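PDB 6N1L: fibronectin-binding protein BBK32 from Borrelia burgdorferi, which binds the complement protease C1r and inhibits the classical pathway of complement, and also binds fibronectin. Local coordinates for residues A[42-47]-A[56-61]. Numbering follows the deposited sequence.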
loop_
_atom_site.group_PDB
_atom_site.type_symbol
_atom_site.label_atom_id
_atom_site.label_comp_id
_atom_site.label_asym_id
_atom_site.label_seq_id
_atom_site.Cartn_x
_atom_site.Cartn_y
_atom_site.Cartn_z
ATOM N N THR A 42 2.649 14.465 -16.214
ATOM C CA THR A 42 3.343 14.437 -17.497
ATOM C C THR A 42 2.515 15.110 -18.584
ATOM O O THR A 42 3.025 15.953 -19.332
ATOM C CB THR A 42 3.666 12.994 -17.884
ATOM O OG1 THR A 42 4.670 12.481 -17.000
ATOM C CG2 THR A 42 4.171 12.933 -19.318
ATOM N N GLN A 43 1.226 14.768 -18.668
ATOM C CA GLN A 43 0.375 15.296 -19.733
ATOM C C GLN A 43 0.260 16.811 -19.662
ATOM O O GLN A 43 0.278 17.492 -20.696
ATOM C CB GLN A 43 -1.020 14.664 -19.663
ATOM C CG GLN A 43 -1.095 13.249 -20.192
ATOM C CD GLN A 43 -2.263 12.484 -19.614
ATOM O OE1 GLN A 43 -3.163 13.068 -19.012
ATOM N NE2 GLN A 43 -2.252 11.180 -19.786
ATOM N N MET A 44 0.134 17.362 -18.453
ATOM C CA MET A 44 -0.128 18.794 -18.341
ATOM C C MET A 44 1.072 19.645 -18.744
ATOM O O MET A 44 0.898 20.841 -19.005
ATOM C CB MET A 44 -0.594 19.137 -16.918
ATOM C CG MET A 44 0.462 19.034 -15.831
ATOM S SD MET A 44 -0.188 19.467 -14.195
ATOM C CE MET A 44 0.215 21.205 -14.132
ATOM N N TYR A 45 2.274 19.068 -18.825
ATOM C CA TYR A 45 3.444 19.769 -19.349
ATOM C C TYR A 45 3.874 19.264 -20.723
ATOM O O TYR A 45 4.981 19.592 -21.168
ATOM C CB TYR A 45 4.635 19.657 -18.386
ATOM C CG TYR A 45 4.482 20.400 -17.076
ATOM C CD1 TYR A 45 5.175 21.583 -16.836
ATOM C CD2 TYR A 45 3.670 19.903 -16.065
ATOM C CE1 TYR A 45 5.039 22.263 -15.631
ATOM C CE2 TYR A 45 3.527 20.575 -14.861
ATOM C CZ TYR A 45 4.213 21.749 -14.647
ATOM O OH TYR A 45 4.066 22.406 -13.444
ATOM N N SER A 46 3.039 18.477 -21.400
ATOM C CA SER A 46 3.437 17.851 -22.653
ATOM C C SER A 46 3.344 18.843 -23.809
ATOM O O SER A 46 2.473 19.717 -23.840
ATOM C CB SER A 46 2.568 16.627 -22.936
ATOM O OG SER A 46 2.528 16.337 -24.320
ATOM N N THR A 47 4.276 18.717 -24.754
ATOM C CA THR A 47 4.278 19.595 -25.917
ATOM C C THR A 47 3.423 19.066 -27.058
ATOM O O THR A 47 3.136 19.817 -27.994
ATOM C CB THR A 47 5.708 19.812 -26.419
ATOM O OG1 THR A 47 6.284 18.552 -26.794
ATOM C CG2 THR A 47 6.562 20.457 -25.334
ATOM N N LYS A 56 -7.342 20.014 -18.994
ATOM C CA LYS A 56 -8.070 18.937 -18.345
ATOM C C LYS A 56 -7.127 18.114 -17.485
ATOM O O LYS A 56 -7.495 17.685 -16.387
ATOM C CB LYS A 56 -8.769 18.074 -19.389
ATOM C CG LYS A 56 -10.055 18.704 -19.906
ATOM C CD LYS A 56 -10.816 19.372 -18.750
ATOM C CE LYS A 56 -12.322 19.168 -18.864
ATOM N NZ LYS A 56 -12.908 19.919 -20.015
ATOM N N ALA A 57 -5.886 17.931 -17.950
ATOM C CA ALA A 57 -4.910 17.149 -17.194
ATOM C C ALA A 57 -4.477 17.876 -15.925
ATOM O O ALA A 57 -4.287 17.253 -14.873
ATOM C CB ALA A 57 -3.704 16.831 -18.078
ATOM N N LYS A 58 -4.329 19.195 -16.000
ATOM C CA LYS A 58 -4.002 19.974 -14.812
ATOM C C LYS A 58 -5.116 19.884 -13.768
ATOM O O LYS A 58 -4.843 19.708 -12.575
ATOM C CB LYS A 58 -3.736 21.423 -15.221
ATOM C CG LYS A 58 -3.248 22.329 -14.107
ATOM C CD LYS A 58 -3.250 23.789 -14.544
ATOM C CE LYS A 58 -4.591 24.156 -15.147
ATOM N NZ LYS A 58 -4.461 25.216 -16.195
ATOM N N GLU A 59 -6.378 20.018 -14.199
ATOM C CA GLU A 59 -7.503 19.797 -13.292
ATOM C C GLU A 59 -7.443 18.412 -12.669
ATOM O O GLU A 59 -7.651 18.255 -11.462
ATOM C CB GLU A 59 -8.829 19.965 -14.026
ATOM C CG GLU A 59 -9.229 21.404 -14.224
ATOM C CD GLU A 59 -10.495 21.524 -15.039
ATOM O OE1 GLU A 59 -11.276 20.545 -15.067
ATOM O OE2 GLU A 59 -10.696 22.593 -15.662
ATOM N N GLU A 60 -7.176 17.392 -13.487
ATOM C CA GLU A 60 -7.164 16.030 -12.965
ATOM C C GLU A 60 -6.013 15.820 -11.990
ATOM O O GLU A 60 -6.180 15.137 -10.976
ATOM C CB GLU A 60 -7.100 15.029 -14.116
ATOM C CG GLU A 60 -8.445 14.824 -14.801
ATOM C CD GLU A 60 -8.299 14.423 -16.250
ATOM O OE1 GLU A 60 -7.167 14.076 -16.652
ATOM O OE2 GLU A 60 -9.318 14.459 -16.986
ATOM N N ALA A 61 -4.846 16.405 -12.268
ATOM C CA ALA A 61 -3.726 16.273 -11.338
ATOM C C ALA A 61 -4.049 16.924 -10.000
ATOM O O ALA A 61 -3.579 16.463 -8.953
ATOM C CB ALA A 61 -2.456 16.886 -11.941
#
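Met44 lies along one side of helix 51-61 and touches Ala57, Lys58 and Ala61. Its CB starts the contact, 4.0 Å from Ala57 CB and 3.8 Å from Lys58 N. At chi1 70° Met44 CG is tucked between the two backbone branches, N and C, and the chain then runs straight to the sulfur. Met44 SD lies 3.9 Å from Lys58 CA and 4.1 Å from Ala61 CB, one helical turn beyond Ala57. A bend at chi3 of Met44 (-93°) brings the methyl group against Lys58. Met44 CE lies 3.6 Å from Lys58 CG. The two long side chains cross at about a right angle. The ammonium group of Lys58 lies well away from the methionine.

Ala57 is buried. Its methyl fits between Met44 and Gln43, with Ala57 CB 3.8 Å from Gln43 CB. Gln43 OE1 is 3.9 Å from Ala57 CB, a plain contact.

No hydrogen bond joins the two segments; the contact is mainly van der Waals packing of apolar groups. Beside it, Glu60 forms a salt bridge with Lys40 of helix 9-44, and Ala61 packs on Leu41. The arrangement is that of a helical hairpin: the short helix 51-61 folds back on the end of helix 9-44, at one end of this all-helical domain.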